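Long-range contacts in ribulose bisphosphate carboxylase (Pyrococcus horikoshii, PDB 2D69), which probably catalyses the addition of carbon dioxide and water to ribulose 1,5-bisphosphate, giving two molecules of 3-phosphoglycerate in an archaeal AMP degradation pathway: residues M2-K7 / T56-L61; E49-T54 / S68-F73; E9-F14 / P39-G44. All coordinates share one frame; numbering follows the deposited sequence.

Contact 1. Residues M2-K7 / T56-L61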
ATOM      1  N   MET A   2     -49.471 -37.815 -11.011  1.00 25.11           N
ATOM      2  CA  MET A   2     -48.221 -37.628 -10.324  1.00 25.58           C
ATOM      3  C   MET A   2     -48.308 -38.183  -8.901  1.00 24.33           C
ATOM      4  O   MET A   2     -49.322 -38.027  -8.204  1.00 23.13           O
ATOM      5  CB  MET A   2     -47.854 -36.131 -10.293  1.00 26.69           C
ATOM      6  CG  MET A   2     -46.440 -35.790 -10.762  1.00 30.51           C
ATOM      7  SD  MET A   2     -46.116 -33.966 -10.592  1.00 39.61           S
ATOM      8  CE  MET A   2     -47.589 -33.262 -11.599  1.00 37.07           C
ATOM      9  N   VAL A   3     -47.225 -38.838  -8.492  1.00 22.90           N
ATOM     10  CA  VAL A   3     -47.080 -39.337  -7.133  1.00 22.08           C
ATOM     11  C   VAL A   3     -45.927 -38.542  -6.553  1.00 21.07           C
ATOM     12  O   VAL A   3     -44.857 -38.496  -7.142  1.00 20.50           O
ATOM     13  CB  VAL A   3     -46.778 -40.857  -7.065  1.00 22.10           C
ATOM     14  CG1 VAL A   3     -45.557 -41.234  -7.933  1.00 24.72           C
ATOM     15  CG2 VAL A   3     -46.534 -41.294  -5.627  1.00 21.73           C
ATOM     16  N   LEU A   4     -46.184 -37.893  -5.429  1.00 20.31           N
ATOM     17  CA  LEU A   4     -45.203 -37.066  -4.754  1.00 20.59           C
ATOM     18  C   LEU A   4     -44.700 -37.757  -3.509  1.00 19.98           C
ATOM     19  O   LEU A   4     -45.329 -38.648  -2.974  1.00 18.54           O
ATOM     20  CB  LEU A   4     -45.828 -35.731  -4.359  1.00 21.18           C
ATOM     21  CG  LEU A   4     -46.415 -34.894  -5.507  1.00 23.21           C
ATOM     22  CD1 LEU A   4     -47.259 -33.774  -4.914  1.00 23.89           C
ATOM     23  CD2 LEU A   4     -45.266 -34.341  -6.363  1.00 24.96           C
ATOM     24  N   ARG A   5     -43.573 -37.283  -3.026  1.00 19.25           N
ATOM     25  CA  ARG A   5     -42.889 -37.885  -1.912  1.00 20.08           C
ATOM     26  C   ARG A   5     -42.744 -36.810  -0.821  1.00 20.03           C
ATOM     27  O   ARG A   5     -42.041 -35.814  -1.025  1.00 17.16           O
ATOM     28  CB  ARG A   5     -41.516 -38.410  -2.397  1.00 20.83           C
ATOM     29  CG  ARG A   5     -41.653 -39.598  -3.388  1.00 23.20           C
ATOM     30  CD  ARG A   5     -40.399 -40.069  -4.187  1.00 28.18           C
ATOM     31  NE  ARG A   5     -39.143 -39.325  -3.971  1.00 35.67           N
ATOM     32  CZ  ARG A   5     -37.950 -39.723  -4.444  1.00 40.30           C
ATOM     33  NH1 ARG A   5     -37.829 -40.855  -5.162  1.00 43.72           N
ATOM     34  NH2 ARG A   5     -36.871 -38.987  -4.218  1.00 41.00           N
ATOM     35  N   MET A   6     -43.477 -36.987   0.281  1.00 20.67           N
ATOM     36  CA  MET A   6     -43.244 -36.247   1.525  1.00 21.93           C
ATOM     37  C   MET A   6     -42.053 -36.884   2.276  1.00 21.30           C
ATOM     38  O   MET A   6     -42.088 -38.022   2.685  1.00 19.20           O
ATOM     39  CB  MET A   6     -44.539 -36.208   2.370  1.00 23.47           C
ATOM     40  CG  MET A   6     -44.595 -35.098   3.465  1.00 28.04           C
ATOM     41  SD  MET A   6     -44.897 -33.348   2.864  1.00 36.37           S
ATOM     42  CE  MET A   6     -46.256 -32.821   4.074  1.00 38.04           C
ATOM     43  N   LYS A   7     -40.971 -36.136   2.426  1.00 20.97           N
ATOM     44  CA  LYS A   7     -39.802 -36.642   3.099  1.00 22.30           C
ATOM     45  C   LYS A   7     -39.961 -36.384   4.594  1.00 23.20           C
ATOM     46  O   LYS A   7     -40.315 -35.283   4.999  1.00 24.49           O
ATOM     47  CB  LYS A   7     -38.541 -35.974   2.536  1.00 21.84           C
ATOM     48  CG  LYS A   7     -38.331 -36.274   1.033  1.00 23.27           C
ATOM     49  CD  LYS A   7     -38.981 -35.209   0.158  1.00 22.64           C
ATOM     50  CE  LYS A   7     -38.923 -35.568  -1.264  1.00 22.87           C
ATOM     51  NZ  LYS A   7     -39.712 -34.589  -2.024  1.00 21.75           N
ATOM     52  N   THR A  56     -40.353 -32.316   7.874  1.00 22.28           N
ATOM     53  CA  THR A  56     -41.431 -32.847   7.058  1.00 22.35           C
ATOM     54  C   THR A  56     -41.524 -31.850   5.909  1.00 21.30           C
ATOM     55  O   THR A  56     -41.735 -30.642   6.135  1.00 20.94           O
ATOM     56  CB  THR A  56     -42.666 -32.802   7.899  1.00 21.97           C
ATOM     57  OG1 THR A  56     -42.489 -33.707   9.002  1.00 25.44           O
ATOM     58  CG2 THR A  56     -43.892 -33.287   7.160  1.00 24.12           C
ATOM     59  N   THR A  57     -41.312 -32.324   4.687  1.00 19.56           N
ATOM     60  CA  THR A  57     -41.422 -31.445   3.534  1.00 18.17           C
ATOM     61  C   THR A  57     -41.613 -32.180   2.219  1.00 17.53           C
ATOM     62  O   THR A  57     -41.005 -33.230   1.987  1.00 17.77           O
ATOM     63  CB  THR A  57     -40.214 -30.505   3.447  1.00 18.23           C
ATOM     64  OG1 THR A  57     -40.409 -29.575   2.372  1.00 15.88           O
ATOM     65  CG2 THR A  57     -38.891 -31.256   3.093  1.00 17.53           C
ATOM     66  N   LEU A  58     -42.428 -31.592   1.355  1.00 15.24           N
ATOM     67  CA  LEU A  58     -42.520 -32.031  -0.045  1.00 15.57           C
ATOM     68  C   LEU A  58     -41.275 -31.709  -0.858  1.00 13.84           C
ATOM     69  O   LEU A  58     -41.040 -32.313  -1.911  1.00 11.92           O
ATOM     70  CB  LEU A  58     -43.677 -31.339  -0.757  1.00 15.06           C
ATOM     71  CG  LEU A  58     -45.097 -31.828  -0.674  1.00 19.17           C
ATOM     72  CD1 LEU A  58     -45.970 -30.848  -1.491  1.00 20.35           C
ATOM     73  CD2 LEU A  58     -45.292 -33.297  -1.152  1.00 19.32           C
ATOM     74  N   TRP A  59     -40.543 -30.688  -0.439  1.00 13.96           N
ATOM     75  CA  TRP A  59     -39.401 -30.170  -1.231  1.00 15.02           C
ATOM     76  C   TRP A  59     -38.325 -31.222  -1.381  1.00 15.48           C
ATOM     77  O   TRP A  59     -38.038 -31.946  -0.445  1.00 15.20           O
ATOM     78  CB  TRP A  59     -38.777 -28.889  -0.611  1.00 14.24           C
ATOM     79  CG  TRP A  59     -37.961 -28.129  -1.630  1.00 14.07           C
ATOM     80  CD1 TRP A  59     -36.609 -28.044  -1.731  1.00 15.91           C
ATOM     81  CD2 TRP A  59     -38.495 -27.403  -2.730  1.00 15.36           C
ATOM     82  NE1 TRP A  59     -36.260 -27.298  -2.839  1.00 15.23           N
ATOM     83  CE2 TRP A  59     -37.415 -26.904  -3.471  1.00 17.38           C
ATOM     84  CE3 TRP A  59     -39.824 -27.141  -3.185  1.00 15.79           C
ATOM     85  CZ2 TRP A  59     -37.594 -26.153  -4.620  1.00 17.18           C
ATOM     86  CZ3 TRP A  59     -39.996 -26.394  -4.300  1.00 16.42           C
ATOM     87  CH2 TRP A  59     -38.886 -25.922  -5.026  1.00 19.73           C
ATOM     88  N   LYS A  60     -37.711 -31.267  -2.556  1.00 17.58           N
ATOM     89  CA  LYS A  60     -36.605 -32.182  -2.800  1.00 19.16           C
ATOM     90  C   LYS A  60     -35.458 -31.969  -1.813  1.00 20.13           C
ATOM     91  O   LYS A  60     -34.908 -30.849  -1.654  1.00 21.61           O
ATOM     92  CB  LYS A  60     -36.095 -32.100  -4.258  1.00 20.41           C
ATOM     93  CG  LYS A  60     -34.849 -32.997  -4.569  1.00 23.10           C
ATOM     94  CD  LYS A  60     -34.501 -33.081  -6.074  1.00 27.89           C
ATOM     95  CE  LYS A  60     -33.513 -34.251  -6.352  1.00 30.89           C
ATOM     96  NZ  LYS A  60     -33.332 -34.476  -7.850  1.00 34.09           N
ATOM     97  N   LEU A  61     -35.055 -33.067  -1.190  1.00 20.23           N
ATOM     98  CA  LEU A  61     -33.903 -33.084  -0.307  1.00 20.43           C
ATOM     99  C   LEU A  61     -32.640 -32.787  -1.060  1.00 20.12           C
ATOM    100  O   LEU A  61     -32.435 -33.310  -2.138  1.00 20.33           O
ATOM    101  CB  LEU A  61     -33.713 -34.464   0.331  1.00 20.70           C
ATOM    102  CG  LEU A  61     -34.845 -34.904   1.236  1.00 22.47           C
ATOM    103  CD1 LEU A  61     -34.433 -36.187   1.924  1.00 24.87           C
ATOM    104  CD2 LEU A  61     -35.293 -33.828   2.272  1.00 22.63           C
TER

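Contact 2. Residues E49-T54 / S68-F73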
ATOM      1  N   GLU A  49     -29.968 -32.284  16.011  1.00 15.56           N
ATOM      2  CA  GLU A  49     -29.805 -30.866  16.107  1.00 16.31           C
ATOM      3  C   GLU A  49     -28.322 -30.504  15.844  1.00 16.37           C
ATOM      4  O   GLU A  49     -28.022 -29.407  15.380  1.00 16.93           O
ATOM      5  CB  GLU A  49     -30.318 -30.389  17.454  1.00 17.94           C
ATOM      6  CG  GLU A  49     -30.307 -28.879  17.654  1.00 22.95           C
ATOM      7  CD  GLU A  49     -31.349 -28.146  16.814  1.00 28.44           C
ATOM      8  OE1 GLU A  49     -32.344 -28.806  16.365  1.00 32.08           O
ATOM      9  OE2 GLU A  49     -31.149 -26.914  16.606  1.00 29.97           O
ATOM     10  N   SER A  50     -27.404 -31.431  16.100  1.00 14.87           N
ATOM     11  CA  SER A  50     -26.000 -31.192  15.778  1.00 15.10           C
ATOM     12  C   SER A  50     -25.659 -31.591  14.334  1.00 15.37           C
ATOM     13  O   SER A  50     -24.535 -31.514  13.941  1.00 13.96           O
ATOM     14  CB  SER A  50     -25.061 -31.887  16.766  1.00 14.70           C
ATOM     15  OG  SER A  50     -25.362 -33.256  17.008  1.00 15.08           O
ATOM     16  N   SER A  51     -26.625 -32.051  13.555  1.00 14.77           N
ATOM     17  CA  SER A  51     -26.352 -32.450  12.178  1.00 16.36           C
ATOM     18  C   SER A  51     -27.383 -31.821  11.251  1.00 16.84           C
ATOM     19  O   SER A  51     -27.343 -30.627  11.108  1.00 18.09           O
ATOM     20  CB  SER A  51     -26.248 -33.992  12.034  1.00 15.85           C
ATOM     21  OG  SER A  51     -27.494 -34.662  12.192  1.00 18.25           O
ATOM     22  N   ILE A  52     -28.308 -32.585  10.674  1.00 17.58           N
ATOM     23  CA  ILE A  52     -29.200 -32.093   9.631  1.00 18.76           C
ATOM     24  C   ILE A  52     -30.573 -31.697  10.142  1.00 20.24           C
ATOM     25  O   ILE A  52     -31.394 -31.151   9.390  1.00 22.22           O
ATOM     26  CB  ILE A  52     -29.364 -33.142   8.487  1.00 19.23           C
ATOM     27  CG1 ILE A  52     -29.998 -34.454   8.960  1.00 21.42           C
ATOM     28  CG2 ILE A  52     -28.070 -33.488   7.842  1.00 21.28           C
ATOM     29  CD1 ILE A  52     -30.548 -35.292   7.837  1.00 24.23           C
ATOM     30  N   GLY A  53     -30.898 -32.065  11.376  1.00 20.73           N
ATOM     31  CA  GLY A  53     -32.163 -31.656  11.953  1.00 21.80           C
ATOM     32  C   GLY A  53     -33.210 -32.636  11.506  1.00 22.10           C
ATOM     33  O   GLY A  53     -32.886 -33.610  10.840  1.00 22.35           O
ATOM     34  N   THR A  54     -34.447 -32.395  11.897  1.00 22.93           N
ATOM     35  CA  THR A  54     -35.598 -33.188  11.427  1.00 24.02           C
ATOM     36  C   THR A  54     -36.577 -32.261  10.755  1.00 25.16           C
ATOM     37  O   THR A  54     -36.508 -31.022  10.892  1.00 27.25           O
ATOM     38  CB  THR A  54     -36.369 -33.899  12.545  1.00 22.80           C
ATOM     39  OG1 THR A  54     -36.807 -32.944  13.498  1.00 22.75           O
ATOM     40  CG2 THR A  54     -35.519 -34.868  13.356  1.00 22.58           C
ATOM     41  N   SER A  68     -24.947 -36.311   5.475  1.00 21.79           N
ATOM     42  CA  SER A  68     -24.535 -35.393   6.503  1.00 22.19           C
ATOM     43  C   SER A  68     -25.146 -35.752   7.881  1.00 22.24           C
ATOM     44  O   SER A  68     -25.010 -34.984   8.791  1.00 24.03           O
ATOM     45  CB  SER A  68     -24.886 -33.945   6.122  1.00 22.32           C
ATOM     46  OG  SER A  68     -24.329 -33.527   4.854  1.00 19.80           O
ATOM     47  N   MET A  69     -25.797 -36.905   8.025  1.00 21.04           N
ATOM     48  CA  MET A  69     -26.477 -37.279   9.279  1.00 21.66           C
ATOM     49  C   MET A  69     -25.533 -37.780  10.322  1.00 20.18           C
ATOM     50  O   MET A  69     -24.738 -38.652  10.027  1.00 19.93           O
ATOM     51  CB  MET A  69     -27.400 -38.452   9.053  1.00 21.64           C
ATOM     52  CG  MET A  69     -28.669 -38.144   8.354  1.00 26.84           C
ATOM     53  SD  MET A  69     -29.620 -39.707   8.270  1.00 34.01           S
ATOM     54  CE  MET A  69     -30.488 -39.740   9.836  1.00 30.79           C
ATOM     55  N   ALA A  70     -25.676 -37.306  11.558  1.00 20.08           N
ATOM     56  CA  ALA A  70     -24.921 -37.843  12.675  1.00 19.82           C
ATOM     57  C   ALA A  70     -25.642 -39.116  13.133  1.00 19.63           C
ATOM     58  O   ALA A  70     -26.823 -39.310  12.837  1.00 19.54           O
ATOM     59  CB  ALA A  70     -24.810 -36.843  13.791  1.00 20.55           C
ATOM     60  N   LYS A  71     -24.915 -40.032  13.757  1.00 19.74           N
ATOM     61  CA  LYS A  71     -25.507 -41.295  14.207  1.00 19.87           C
ATOM     62  C   LYS A  71     -25.124 -41.606  15.641  1.00 18.39           C
ATOM     63  O   LYS A  71     -23.933 -41.633  15.962  1.00 16.86           O
ATOM     64  CB  LYS A  71     -25.064 -42.437  13.297  1.00 20.49           C
ATOM     65  CG  LYS A  71     -25.896 -42.572  12.003  1.00 26.26           C
ATOM     66  CD  LYS A  71     -27.187 -43.429  12.150  1.00 30.07           C
ATOM     67  CE  LYS A  71     -28.164 -43.265  10.937  1.00 32.36           C
ATOM     68  NZ  LYS A  71     -28.225 -41.799  10.451  1.00 35.35           N
ATOM     69  N   VAL A  72     -26.112 -41.870  16.490  1.00 17.74           N
ATOM     70  CA  VAL A  72     -25.855 -42.333  17.852  1.00 17.64           C
ATOM     71  C   VAL A  72     -25.511 -43.804  17.771  1.00 17.75           C
ATOM     72  O   VAL A  72     -26.346 -44.598  17.365  1.00 18.05           O
ATOM     73  CB  VAL A  72     -27.080 -42.181  18.790  1.00 17.43           C
ATOM     74  CG1 VAL A  72     -26.707 -42.644  20.208  1.00 18.24           C
ATOM     75  CG2 VAL A  72     -27.602 -40.748  18.788  1.00 17.25           C
ATOM     76  N   PHE A  73     -24.285 -44.167  18.154  1.00 18.02           N
ATOM     77  CA  PHE A  73     -23.823 -45.541  18.048  1.00 18.14           C
ATOM     78  C   PHE A  73     -23.556 -46.250  19.392  1.00 18.66           C
ATOM     79  O   PHE A  73     -23.372 -47.491  19.433  1.00 19.45           O
ATOM     80  CB  PHE A  73     -22.607 -45.595  17.135  1.00 17.23           C
ATOM     81  CG  PHE A  73     -21.348 -45.037  17.731  1.00 18.33           C
ATOM     82  CD1 PHE A  73     -20.493 -45.859  18.464  1.00 19.26           C
ATOM     83  CD2 PHE A  73     -20.998 -43.689  17.540  1.00 16.61           C
ATOM     84  CE1 PHE A  73     -19.315 -45.361  19.017  1.00 19.17           C
ATOM     85  CE2 PHE A  73     -19.808 -43.171  18.073  1.00 17.43           C
ATOM     86  CZ  PHE A  73     -18.960 -44.005  18.808  1.00 19.34           C
TER

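Contact 3. Residues E9-F14 / P39-G44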
ATOM      1  N   GLU A   9     -38.150 -37.049   8.464  1.00 25.14           N
ATOM      2  CA  GLU A   9     -36.955 -37.419   9.196  1.00 24.78           C
ATOM      3  C   GLU A   9     -37.322 -37.222  10.651  1.00 24.64           C
ATOM      4  O   GLU A   9     -37.995 -36.246  10.993  1.00 24.75           O
ATOM      5  CB  GLU A   9     -35.789 -36.548   8.765  1.00 24.95           C
ATOM      6  CG  GLU A   9     -34.479 -36.893   9.446  1.00 26.75           C
ATOM      7  CD  GLU A   9     -33.931 -38.227   8.998  1.00 29.25           C
ATOM      8  OE1 GLU A   9     -34.482 -39.254   9.433  1.00 30.81           O
ATOM      9  OE2 GLU A   9     -32.942 -38.236   8.224  1.00 31.40           O
ATOM     10  N   TRP A  10     -36.954 -38.177  11.495  1.00 24.49           N
ATOM     11  CA  TRP A  10     -37.376 -38.175  12.896  1.00 24.54           C
ATOM     12  C   TRP A  10     -36.208 -38.543  13.809  1.00 22.88           C
ATOM     13  O   TRP A  10     -35.211 -39.100  13.356  1.00 22.54           O
ATOM     14  CB  TRP A  10     -38.572 -39.109  13.097  1.00 25.33           C
ATOM     15  CG  TRP A  10     -38.260 -40.569  12.915  1.00 30.04           C
ATOM     16  CD1 TRP A  10     -38.145 -41.511  13.901  1.00 35.18           C
ATOM     17  CD2 TRP A  10     -38.004 -41.267  11.677  1.00 36.24           C
ATOM     18  NE1 TRP A  10     -37.841 -42.744  13.365  1.00 37.18           N
ATOM     19  CE2 TRP A  10     -37.749 -42.629  12.002  1.00 37.92           C
ATOM     20  CE3 TRP A  10     -37.976 -40.889  10.325  1.00 37.42           C
ATOM     21  CZ2 TRP A  10     -37.459 -43.603  11.028  1.00 39.00           C
ATOM     22  CZ3 TRP A  10     -37.679 -41.856   9.362  1.00 39.98           C
ATOM     23  CH2 TRP A  10     -37.428 -43.201   9.722  1.00 39.65           C
ATOM     24  N   TYR A  11     -36.334 -38.231  15.095  1.00 22.01           N
ATOM     25  CA  TYR A  11     -35.194 -38.323  16.025  1.00 21.06           C
ATOM     26  C   TYR A  11     -34.592 -39.739  16.113  1.00 19.57           C
ATOM     27  O   TYR A  11     -33.390 -39.902  16.088  1.00 17.28           O
ATOM     28  CB  TYR A  11     -35.580 -37.789  17.420  1.00 21.86           C
ATOM     29  CG  TYR A  11     -36.077 -36.358  17.403  1.00 23.19           C
ATOM     30  CD1 TYR A  11     -37.346 -36.042  17.881  1.00 26.56           C
ATOM     31  CD2 TYR A  11     -35.300 -35.329  16.872  1.00 25.21           C
ATOM     32  CE1 TYR A  11     -37.826 -34.714  17.863  1.00 26.95           C
ATOM     33  CE2 TYR A  11     -35.773 -33.995  16.842  1.00 26.85           C
ATOM     34  CZ  TYR A  11     -37.042 -33.706  17.333  1.00 28.75           C
ATOM     35  OH  TYR A  11     -37.552 -32.418  17.320  1.00 30.19           O
ATOM     36  N   LEU A  12     -35.426 -40.759  16.130  1.00 18.39           N
ATOM     37  CA  LEU A  12     -34.945 -42.119  16.339  1.00 18.31           C
ATOM     38  C   LEU A  12     -34.196 -42.631  15.099  1.00 18.66           C
ATOM     39  O   LEU A  12     -33.425 -43.608  15.177  1.00 18.95           O
ATOM     40  CB  LEU A  12     -36.114 -43.050  16.687  1.00 18.78           C
ATOM     41  CG  LEU A  12     -36.910 -42.871  17.992  1.00 18.70           C
ATOM     42  CD1 LEU A  12     -38.074 -43.870  18.100  1.00 17.48           C
ATOM     43  CD2 LEU A  12     -36.020 -43.018  19.190  1.00 20.41           C
ATOM     44  N   ASP A  13     -34.379 -41.964  13.959  1.00 17.52           N
ATOM     45  CA  ASP A  13     -33.660 -42.364  12.767  1.00 17.56           C
ATOM     46  C   ASP A  13     -32.168 -42.057  12.868  1.00 17.55           C
ATOM     47  O   ASP A  13     -31.350 -42.621  12.144  1.00 16.18           O
ATOM     48  CB  ASP A  13     -34.212 -41.677  11.542  1.00 18.46           C
ATOM     49  CG  ASP A  13     -33.774 -42.367  10.262  1.00 20.56           C
ATOM     50  OD1 ASP A  13     -33.530 -41.656   9.269  1.00 20.58           O
ATOM     51  OD2 ASP A  13     -33.643 -43.619  10.171  1.00 21.30           O
ATOM     52  N   PHE A  14     -31.842 -41.169  13.796  1.00 16.74           N
ATOM     53  CA  PHE A  14     -30.458 -40.844  14.105  1.00 16.99           C
ATOM     54  C   PHE A  14     -29.781 -41.826  15.089  1.00 17.16           C
ATOM     55  O   PHE A  14     -28.584 -41.705  15.371  1.00 17.21           O
ATOM     56  CB  PHE A  14     -30.409 -39.426  14.635  1.00 16.53           C
ATOM     57  CG  PHE A  14     -30.742 -38.391  13.607  1.00 14.45           C
ATOM     58  CD1 PHE A  14     -29.744 -37.718  12.936  1.00 13.47           C
ATOM     59  CD2 PHE A  14     -32.035 -38.054  13.344  1.00 12.45           C
ATOM     60  CE1 PHE A  14     -30.055 -36.740  12.039  1.00 10.75           C
ATOM     61  CE2 PHE A  14     -32.340 -37.108  12.418  1.00 10.01           C
ATOM     62  CZ  PHE A  14     -31.358 -36.462  11.754  1.00 11.98           C
ATOM     63  N   PRO A  39     -34.662 -42.345  26.554  1.00 15.73           N
ATOM     64  CA  PRO A  39     -33.229 -42.017  26.378  1.00 15.05           C
ATOM     65  C   PRO A  39     -32.786 -42.045  24.889  1.00 15.16           C
ATOM     66  O   PRO A  39     -32.008 -41.185  24.450  1.00 14.68           O
ATOM     67  CB  PRO A  39     -32.495 -43.071  27.217  1.00 14.21           C
ATOM     68  CG  PRO A  39     -33.610 -43.791  28.083  1.00 14.64           C
ATOM     69  CD  PRO A  39     -34.899 -43.496  27.446  1.00 15.88           C
ATOM     70  N   GLU A  40     -33.299 -43.019  24.144  1.00 14.54           N
ATOM     71  CA  GLU A  40     -33.151 -43.096  22.689  1.00 15.29           C
ATOM     72  C   GLU A  40     -33.556 -41.803  21.953  1.00 15.24           C
ATOM     73  O   GLU A  40     -32.825 -41.297  21.099  1.00 14.90           O
ATOM     74  CB  GLU A  40     -33.986 -44.260  22.159  1.00 15.64           C
ATOM     75  CG  GLU A  40     -33.459 -45.647  22.511  1.00 17.90           C
ATOM     76  CD  GLU A  40     -33.799 -46.130  23.944  1.00 23.46           C
ATOM     77  OE1 GLU A  40     -33.103 -47.075  24.410  1.00 26.38           O
ATOM     78  OE2 GLU A  40     -34.741 -45.589  24.617  1.00 22.09           O
ATOM     79  N   GLU A  41     -34.724 -41.273  22.296  1.00 16.85           N
ATOM     80  CA  GLU A  41     -35.256 -40.082  21.650  1.00 17.62           C
ATOM     81  C   GLU A  41     -34.424 -38.886  22.011  1.00 17.30           C
ATOM     82  O   GLU A  41     -34.001 -38.123  21.137  1.00 18.14           O
ATOM     83  CB  GLU A  41     -36.748 -39.850  21.993  1.00 19.31           C
ATOM     84  CG  GLU A  41     -37.470 -39.213  20.795  1.00 22.49           C
ATOM     85  CD  GLU A  41     -38.800 -38.577  21.131  1.00 25.15           C
ATOM     86  OE1 GLU A  41     -38.819 -37.349  21.335  1.00 27.76           O
ATOM     87  OE2 GLU A  41     -39.814 -39.304  21.164  1.00 28.69           O
ATOM     88  N   ALA A  42     -34.115 -38.741  23.287  1.00 16.20           N
ATOM     89  CA  ALA A  42     -33.208 -37.681  23.705  1.00 15.30           C
ATOM     90  C   ALA A  42     -31.915 -37.750  22.893  1.00 15.10           C
ATOM     91  O   ALA A  42     -31.507 -36.750  22.338  1.00 15.31           O
ATOM     92  CB  ALA A  42     -32.900 -37.777  25.219  1.00 14.51           C
ATOM     93  N   ALA A  43     -31.282 -38.924  22.828  1.00 14.12           N
ATOM     94  CA  ALA A  43     -30.005 -39.073  22.133  1.00 14.27           C
ATOM     95  C   ALA A  43     -30.140 -38.687  20.628  1.00 14.40           C
ATOM     96  O   ALA A  43     -29.299 -37.971  20.076  1.00 13.12           O
ATOM     97  CB  ALA A  43     -29.496 -40.490  22.314  1.00 14.22           C
ATOM     98  N   GLY A  44     -31.226 -39.143  20.013  1.00 13.41           N
ATOM     99  CA  GLY A  44     -31.585 -38.789  18.657  1.00 14.17           C
ATOM    100  C   GLY A  44     -31.681 -37.282  18.468  1.00 14.13           C
ATOM    101  O   GLY A  44     -31.119 -36.758  17.522  1.00 14.40           O
TER

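Contact 1. Residues M2-K7 / T56-L61
Lys7 and Thr57 face each other as an antiparallel hydrogen-bonded pair, with Lys7 N 2.9 Å from Thr57 O and Thr57 N 3.1 Å from Lys7 O. The side chain of Lys7 then folds back to cross the contact. Its CG stands anti to the carbonyl carbon (chi1 -62°) and the chain bends at chi2 (92°), which carries the amine back along its own segment to the turn that follows Thr57. There NZ donates to Leu58 O at 2.6 Å, from above the carbonyl plane, and to Arg5 O at 2.8 Å, so one ammonium ties together two backbone oxygens from different segments. The methylenes are used as well: CG of Lys7 packs on CG of Leu61 at 3.8 Å, the two side chains running past each other in opposite directions. A methionine in its place would probably leave the carbonyls of Arg5 and Leu58 without their shared donor. Met6, flexible and apolar, lays its SD against the backbone at Leu58 N (3.4 Å) and reaches CG2 of Thr56 with CE, while Leu58 CD2 approaches Leu4 CB. Thr57 OG1 accepts from Trp59 N in an ST turn and is also hydrogen-bonded to Met376 O of the second subunit. This small two-stranded sheet, strands 7-9 and 55-57, thus lies against that subunit, whose Pro379 and Pro161 pack on Leu58 and Leu61.

Contact 2. Residues E49-T54 / S68-F73
Ile52 overlaps the start of the Met69 side chain, its CD1 pressed to Met69 CG at 3.5 Å, closer than carbons usually come. Both residues belong to the N-terminal domain of the RuBisCO large chain, where the loop leaving helix 39-49 passes the run-in to strand 71-78, an outermost strand, within this chain, of the mixed sheet. The two side chains cross at an angle, and the branches of Ile52 divide the work. CG1 lies between the backbone N and the carbonyl carbon (chi1 62°), which sends CD1 toward Met69 and leaves CG2 to cover Ser68, 3.6 Å from its CB. A branched, wholly apolar residue suits this place because it meets two neighbours at once, and the unbranched methionine offers it a slim methylene. CG2 of Ile52 also comes to 3.5 Å from Ser68 O, a buried carbonyl oxygen for which the model holds no partner. Small residues let the chains come close beside this pair: CB of Ser51 and CB of Ala70 are 3.6 Å apart, and the Ala70 methyl also touches Ile86 and Tyr88 of strand 81-88. Ser68 turns its hydroxyl to Met64 O, within its own loop. Phe14 lies against both Ser51 and Ile52, joining the contact to the N-terminal loop, while the backbone of Ile52 is hydrogen-bonded to the second subunit. The hydroxyl of Ser51 has its stronger partner in Ala47 O of the helix; Ala70 N also points at Ser51 OG, almost straight (171°) but weakly, at 3.3 Å.

Contact 3. Residues E9-F14 / P39-G44
Tyr11 lies aslant the Glu41 side chain, the planes of ring and carboxylate 24° apart. OE1 of Glu41 comes to 4.0 Å from Tyr11 CD1, approaching the ring obliquely, while the CG methylene of the same glutamate lies against Tyr11 CB. Tyr11 CG is anti to the carbonyl carbon (chi1 -57°), and the ring continues along the helix to Arg45 and Ser48. Arg45 is also the salt-bridge partner of Glu41 OE1, so the carboxylate beside the ring has its charge met one turn further on. A glutamate suits this position because its methylenes can face an aromatic residue while its end reaches an arginine. Leu12 takes the neighbouring place nearer the start of the helix: its CD2 methyl lies 3.8 Å from Glu40 CB and equally close to Glu41 N, crossing the Glu40 side chain at a slant as that chain bends away at chi2. The pairing joins two kinds of helix within the N-terminal part of the RuBisCO large chain, a single short 3-10 segment, residues 11-14, docking on the first turns of the alpha-helix 39-49. What brings the two backbones together is Gly44, whose CA is 3.3 Å from Tyr11 O in a CA-H...O contact; with no side chain at Gly44, that oxygen can come in where a CB would stand. Tyr11 O at the same time accepts the 3-10 bond from Phe14 N (3.0 Å) and lies in plane at the edge of the Phe14 ring. Phe14 sets its CB near Gly44 O and directs its ring further along the helix, onto Ala47 and Ser48.

In the fold
Along the chain contact 3 closes before contact 2 opens, and both its segments fall inside the loop closed by contact 1, whereas contacts 1 and 2 interlock with alternating segments. Contacts 2 and 3 have centres about 9 Å apart and touch directly: Val72 N lies 2.7 Å from Phe14 O, a probable hydrogen bond. The centre of contact 1 is about 20 Å from that of contact 2 and about 21 Å from that of contact 3. Contact 1 pairs the N-terminal segment with strand 55-57, contact 3 sets the 3-10 segment on helix 39-49, and contact 2 joins the loop after that helix to the run-in to strand 71-78; contacts 1 and 2 also meet the second subunit.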